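Local coordinates for maleylpyruvate isomerase (Ralstonia sp., PDB 2V6K), which catalyses the glutathione-dependent isomerisation of maleylpyruvate to fumarylpyruvate in bacterial naphthalene degradation, working as a homodimeric zeta-class glutathione transferase, at residues G154-G159 against D193-E198; P107-R112 against G133-A138. All blocks are in the same frame, centred on the assembly; numbering follows the deposited sequence.

Contact 1: G154-G159 against D193-E198; sequences GRYSFG and DAACGE
A195 O takes two donors: a water that links it to Y156 OH, and E198 N at 3.2 Å. Both legs of the bridge are short, 2.7 Å from the water to Y156 OH and 2.7 Å to A195 O, so the phenol is tied to the backbone of helix 187-196. The contact belongs to the all-helical C-terminal domain of the glutathione transferase fold, where loop 154-159 leans on that helix. Beside this bridge the tyrosine ring makes apolar contact: its CE1 lies 3.9 Å from A195 CB, while C196 SG approaches the ring edge in a sulfur-aromatic contact, 5.0 Å from the centroid and 77° off the normal. With CG of Y156 anti to its own carbonyl carbon (chi1 -52°), one ring face lies against R155 CB, which sits over its centre. The R155 guanidinium turns a face to Y156 OH, and its NE is held by a salt bridge to D160. Helix 164-178 closes in on the same residues, D166 touching both Y156 and C196. A195 CB also packs on the backbone of the loop, 3.7 Å from R155 O.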
loop_
_atom_site.group_PDB
_atom_site.type_symbol
_atom_site.label_atom_id
_atom_site.label_comp_id
_atom_site.label_asym_id
_atom_site.label_seq_id
_atom_site.Cartn_x
_atom_site.Cartn_y
_atom_site.Cartn_z
ATOM N N GLY A 154 8.891 13.925 -18.312
ATOM C CA GLY A 154 8.178 14.315 -19.525
ATOM C C GLY A 154 6.681 14.417 -19.284
ATOM O O GLY A 154 6.245 15.071 -18.337
ATOM N N ARG A 155 5.901 13.754 -20.135
ATOM C CA ARG A 155 4.435 13.851 -20.115
ATOM C C ARG A 155 3.774 13.077 -18.980
ATOM O O ARG A 155 2.615 13.329 -18.637
ATOM C CB ARG A 155 3.858 13.347 -21.441
ATOM C CG ARG A 155 4.237 14.191 -22.646
ATOM C CD ARG A 155 3.970 13.452 -23.953
ATOM N NE ARG A 155 4.877 12.319 -24.137
ATOM C CZ ARG A 155 4.786 11.426 -25.119
ATOM N NH1 ARG A 155 3.824 11.517 -26.028
ATOM N NH2 ARG A 155 5.665 10.434 -25.190
ATOM N N TYR A 156 4.498 12.124 -18.405
ATOM C CA TYR A 156 3.904 11.194 -17.449
ATOM C C TYR A 156 4.471 11.398 -16.050
ATOM O O TYR A 156 5.206 12.357 -15.818
ATOM C CB TYR A 156 4.069 9.755 -17.957
ATOM C CG TYR A 156 3.568 9.606 -19.375
ATOM C CD1 TYR A 156 2.200 9.604 -19.660
ATOM C CD2 TYR A 156 4.460 9.519 -20.437
ATOM C CE1 TYR A 156 1.740 9.492 -20.970
ATOM C CE2 TYR A 156 4.011 9.407 -21.753
ATOM C CZ TYR A 156 2.654 9.396 -22.011
ATOM O OH TYR A 156 2.221 9.288 -23.311
ATOM N N SER A 157 4.126 10.519 -15.114
ATOM C CA SER A 157 4.579 10.696 -13.730
ATOM C C SER A 157 6.093 10.632 -13.598
ATOM O O SER A 157 6.674 11.293 -12.741
ATOM C CB SER A 157 3.960 9.646 -12.808
ATOM O OG SER A 157 2.554 9.802 -12.703
ATOM N N PHE A 158 6.717 9.815 -14.437
ATOM C CA PHE A 158 8.156 9.611 -14.415
ATOM C C PHE A 158 8.640 9.422 -15.844
ATOM O O PHE A 158 8.096 8.603 -16.588
ATOM C CB PHE A 158 8.505 8.377 -13.574
ATOM C CG PHE A 158 9.984 8.147 -13.430
ATOM C CD1 PHE A 158 10.683 8.715 -12.373
ATOM C CD2 PHE A 158 10.673 7.374 -14.355
ATOM C CE1 PHE A 158 12.057 8.517 -12.237
ATOM C CE2 PHE A 158 12.044 7.175 -14.235
ATOM C CZ PHE A 158 12.736 7.747 -13.172
ATOM N N GLY A 159 9.663 10.179 -16.224
ATOM C CA GLY A 159 10.190 10.102 -17.582
ATOM C C GLY A 159 9.143 10.431 -18.630
ATOM O O GLY A 159 8.205 11.185 -18.367
ATOM N N ASP A 193 -2.686 13.044 -16.120
ATOM C CA ASP A 193 -3.951 12.372 -16.367
ATOM C C ASP A 193 -4.420 12.584 -17.811
ATOM O O ASP A 193 -4.854 11.638 -18.473
ATOM C CB ASP A 193 -5.009 12.853 -15.376
ATOM C CG ASP A 193 -6.338 12.166 -15.570
ATOM O OD1 ASP A 193 -6.401 10.937 -15.399
ATOM O OD2 ASP A 193 -7.313 12.862 -15.910
ATOM N N ALA A 194 -4.323 13.820 -18.300
ATOM C CA ALA A 194 -4.739 14.127 -19.665
ATOM C C ALA A 194 -3.881 13.386 -20.693
ATOM O O ALA A 194 -4.405 12.839 -21.674
ATOM C CB ALA A 194 -4.697 15.631 -19.907
ATOM N N ALA A 195 -2.569 13.366 -20.469
ATOM C CA ALA A 195 -1.648 12.667 -21.366
ATOM C C ALA A 195 -1.947 11.168 -21.414
ATOM O O ALA A 195 -2.004 10.574 -22.494
ATOM C CB ALA A 195 -0.200 12.922 -20.957
ATOM N N CYS A 196 -2.163 10.557 -20.252
ATOM C CA CYS A 196 -2.522 9.142 -20.212
ATOM C C CYS A 196 -3.849 8.895 -20.922
ATOM O O CYS A 196 -4.016 7.879 -21.598
ATOM C CB CYS A 196 -2.605 8.650 -18.769
ATOM S SG CYS A 196 -1.015 8.611 -17.923
ATOM N N GLY A 197 -4.775 9.845 -20.790
ATOM C CA GLY A 197 -6.096 9.746 -21.406
ATOM C C GLY A 197 -6.081 9.730 -22.922
ATOM O O GLY A 197 -7.084 9.384 -23.545
ATOM N N GLU A 198 -4.947 10.096 -23.516
ATOM C CA GLU A 198 -4.779 10.054 -24.972
ATOM C C GLU A 198 -4.409 8.661 -25.483
ATOM O O GLU A 198 -4.468 8.403 -26.690
ATOM C CB GLU A 198 -3.709 11.055 -25.423
ATOM C CG GLU A 198 -4.032 12.514 -25.129
ATOM C CD GLU A 198 -2.929 13.460 -25.571
ATOM O OE1 GLU A 198 -2.348 13.248 -26.657
ATOM O OE2 GLU A 198 -2.645 14.425 -24.833
HETATM O O HOH W 1 0.098 10.721 -24.196
#

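Contact 2: P107-R112 against G133-A138; sequences PINNRR and GTWISA. With TGG (gamma-glutamyl-S-(1,2-dicarboxyethyl)cysteinylglycine), chain C.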
loop_
_atom_site.group_PDB
_atom_site.type_symbol
_atom_site.label_atom_id
_atom_site.label_comp_id
_atom_site.label_asym_id
_atom_site.label_seq_id
_atom_site.Cartn_x
_atom_site.Cartn_y
_atom_site.Cartn_z
ATOM N N PRO A 107 -6.890 3.210 -0.062
ATOM C CA PRO A 107 -7.536 2.359 0.945
ATOM C C PRO A 107 -8.425 3.116 1.912
ATOM O O PRO A 107 -9.372 2.538 2.455
ATOM C CB PRO A 107 -6.352 1.725 1.689
ATOM C CG PRO A 107 -5.226 1.775 0.672
ATOM C CD PRO A 107 -5.418 3.100 0.000
ATOM N N ILE A 108 -8.130 4.391 2.126
ATOM C CA ILE A 108 -8.847 5.184 3.126
ATOM C C ILE A 108 -10.259 5.516 2.659
ATOM O O ILE A 108 -11.154 5.747 3.485
ATOM C CB ILE A 108 -8.115 6.519 3.425
ATOM C CG1 ILE A 108 -6.587 6.363 3.476
ATOM C CG2 ILE A 108 -8.633 7.124 4.721
ATOM C CD1 ILE A 108 -6.100 5.412 4.530
ATOM N N ASN A 109 -10.458 5.544 1.342
ATOM C CA ASN A 109 -11.740 5.946 0.760
ATOM C C ASN A 109 -12.523 4.790 0.161
ATOM O O ASN A 109 -13.562 4.983 -0.471
ATOM C CB ASN A 109 -11.519 7.009 -0.313
ATOM C CG ASN A 109 -10.952 8.289 0.246
ATOM O OD1 ASN A 109 -11.000 8.542 1.455
ATOM N ND2 ASN A 109 -10.411 9.121 -0.639
ATOM N N ASN A 110 -12.025 3.580 0.383
ATOM C CA ASN A 110 -12.618 2.363 -0.155
ATOM C C ASN A 110 -14.022 2.148 0.394
ATOM O O ASN A 110 -14.328 2.577 1.511
ATOM C CB ASN A 110 -11.675 1.216 0.211
ATOM C CG ASN A 110 -12.070 -0.122 -0.373
ATOM O OD1 ASN A 110 -12.719 -0.232 -1.417
ATOM N ND2 ASN A 110 -11.642 -1.173 0.314
ATOM N N ARG A 111 -14.863 1.480 -0.389
ATOM C CA ARG A 111 -16.273 1.272 -0.061
ATOM C C ARG A 111 -16.510 0.848 1.387
ATOM O O ARG A 111 -17.342 1.448 2.081
ATOM C CB ARG A 111 -16.884 0.251 -1.033
ATOM C CG ARG A 111 -18.364 -0.066 -0.809
ATOM C CD ARG A 111 -18.820 -1.234 -1.684
ATOM N NE ARG A 111 -20.277 -1.346 -1.812
ATOM C CZ ARG A 111 -21.085 -1.954 -0.945
ATOM N NH1 ARG A 111 -20.612 -2.500 0.167
ATOM N NH2 ARG A 111 -22.389 -2.002 -1.184
ATOM N N ARG A 112 -15.790 -0.172 1.848
ATOM C CA ARG A 112 -16.026 -0.709 3.197
ATOM C C ARG A 112 -15.785 0.345 4.275
ATOM O O ARG A 112 -16.436 0.330 5.325
ATOM C CB ARG A 112 -15.148 -1.939 3.459
ATOM C CG ARG A 112 -13.659 -1.629 3.425
ATOM C CD ARG A 112 -12.756 -2.848 3.471
ATOM N NE ARG A 112 -11.386 -2.367 3.644
ATOM C CZ ARG A 112 -10.428 -2.979 4.327
ATOM N NH1 ARG A 112 -10.617 -4.185 4.853
ATOM N NH2 ARG A 112 -9.259 -2.362 4.451
ATOM N N GLY A 133 -12.064 13.819 0.254
ATOM C CA GLY A 133 -11.264 14.955 -0.189
ATOM C C GLY A 133 -10.078 15.231 0.716
ATOM O O GLY A 133 -9.032 15.663 0.249
ATOM N N THR A 134 -10.229 14.982 2.012
ATOM C CA THR A 134 -9.121 15.170 2.946
ATOM C C THR A 134 -7.922 14.309 2.540
ATOM O O THR A 134 -6.796 14.809 2.408
ATOM C CB THR A 134 -9.551 14.868 4.396
ATOM O OG1 THR A 134 -10.597 15.776 4.763
ATOM C CG2 THR A 134 -8.390 15.031 5.369
ATOM N N TRP A 135 -8.166 13.022 2.322
ATOM C CA TRP A 135 -7.061 12.108 2.027
ATOM C C TRP A 135 -6.543 12.252 0.607
ATOM O O TRP A 135 -5.334 12.147 0.385
ATOM C CB TRP A 135 -7.420 10.660 2.401
ATOM C CG TRP A 135 -8.138 10.650 3.716
ATOM C CD1 TRP A 135 -9.421 10.251 3.942
ATOM C CD2 TRP A 135 -7.646 11.159 4.968
ATOM N NE1 TRP A 135 -9.751 10.451 5.263
ATOM C CE2 TRP A 135 -8.680 11.005 5.913
ATOM C CE3 TRP A 135 -6.426 11.712 5.384
ATOM C CZ2 TRP A 135 -8.542 11.400 7.249
ATOM C CZ3 TRP A 135 -6.287 12.109 6.718
ATOM C CH2 TRP A 135 -7.342 11.945 7.632
ATOM N N ILE A 136 -7.434 12.520 -0.341
ATOM C CA ILE A 136 -7.005 12.761 -1.715
ATOM C C ILE A 136 -6.155 14.026 -1.795
ATOM O O ILE A 136 -5.083 14.015 -2.402
ATOM C CB ILE A 136 -8.202 12.833 -2.680
ATOM C CG1 ILE A 136 -8.825 11.444 -2.819
ATOM C CG2 ILE A 136 -7.762 13.359 -4.046
ATOM C CD1 ILE A 136 -10.210 11.434 -3.434
ATOM N N SER A 137 -6.600 15.113 -1.168
ATOM C CA SER A 137 -5.840 16.355 -1.220
ATOM C C SER A 137 -4.473 16.225 -0.559
ATOM O O SER A 137 -3.488 16.735 -1.075
ATOM C CB SER A 137 -6.631 17.502 -0.603
ATOM O OG SER A 137 -7.804 17.738 -1.356
ATOM N N ALA A 138 -4.406 15.531 0.574
ATOM C CA ALA A 138 -3.129 15.354 1.256
ATOM C C ALA A 138 -2.164 14.559 0.377
ATOM O O ALA A 138 -0.995 14.935 0.223
ATOM C CB ALA A 138 -3.325 14.664 2.604
HETATM O OC1 TGG C . -4.813 -3.144 -4.343
HETATM C CO1 TGG C . -5.416 -4.136 -3.886
HETATM O OT1 TGG C . -5.741 -5.127 -4.571
HETATM C CA1 TGG C . -5.747 -4.129 -2.421
HETATM N NN1 TGG C . -4.676 -3.491 -1.663
HETATM C CB1 TGG C . -7.033 -3.353 -2.158
HETATM C CG1 TGG C . -8.229 -4.027 -2.811
HETATM C CD1 TGG C . -9.583 -3.493 -2.363
HETATM O OE1 TGG C . -9.547 -2.295 -1.625
HETATM N NN2 TGG C . -10.470 -3.394 -3.481
HETATM C CA2 TGG C . -11.672 -2.606 -3.460
HETATM C CO2 TGG C . -12.682 -3.525 -2.787
HETATM O OC2 TGG C . -13.025 -4.658 -3.547
HETATM N NN3 TGG C . -13.798 -2.864 -2.181
HETATM C CA3 TGG C . -14.928 -3.641 -1.715
HETATM C CO3 TGG C . -15.325 -3.180 -0.342
HETATM O OC3 TGG C . -14.687 -2.256 0.200
HETATM O OT3 TGG C . -16.305 -3.758 0.183
HETATM C CB2 TGG C . -11.877 -2.259 -4.922
HETATM S SG2 TGG C . -13.421 -1.548 -5.338
HETATM C CD2 TGG C . -13.556 0.070 -4.659
HETATM C CE2 TGG C . -12.659 1.020 -5.418
HETATM O OE2 TGG C . -13.152 1.874 -6.190
HETATM O OF2 TGG C . -11.420 0.930 -5.258
HETATM C CF2 TGG C . -15.040 0.414 -4.788
HETATM C CH2 TGG C . -15.442 1.693 -4.097
HETATM O OI2 TGG C . -14.674 2.203 -3.262
HETATM O OJ2 TGG C . -16.546 2.198 -4.408
#
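I108 CG2 sits over the five-membered ring of W135, 3.6 Å from its centroid and 23° off the normal, a CH-pi contact in which the two side chains cross at about a right angle. It lies inside the helical C-terminal domain of the glutathione transferase fold, where the segment leading into helix 111-121 packs on helix 125-149. N109 adds a polar edge: OD1 lies in the indole plane, 3.4 Å from W135 CD1, and ND2 hydrogen-bonds to C132 O while resting 3.6 Å from I136 CG1. CG of N109 lies beside its backbone N (chi1 -64°), turning the amide toward helix 125-149. Further out, W131 meets W135 edge-to-face and donates a hydrogen bond from NE1 to I108 O; I113 and Y116 of the second subunit also pack on W135, extending the core into the dimer interface. Directly after N109, residues N110 to R112 line the glutathione site. N110 OD1 accepts a hydrogen bond from NN3 of the conjugate at 2.9 Å, and R111 N makes a weak one to OI2 of its dicarboxyethyl group. The N-terminal end of helix 111-121 probably helps to stabilise these carboxylates through its backbone N-H groups; R112 N donates to glycyl carboxylate oxygen OC3 at 2.9 Å.

Following the chain from the N terminus, past the thioredoxin-like domain and helix 88-104, contact 2 comes first: 133-138 returns against 107-112, closing a loop that holds helix 111-121 and the start of helix 125-149. That long helix then runs on toward 154-159, where contact 1 opens and later closes on 193-198, spanning helix 164-178 and most of helix 187-196. The two loops follow in series, neither nested nor crossed, with centres 23 Å apart and no touch. Helix 164-178 borders both: Q172 and A176 pack on I136, V170 on C196. Contact 2 lies by the ligand and second subunit; contact 1 lies away from the ligand site and is touched by no residue of the second subunit.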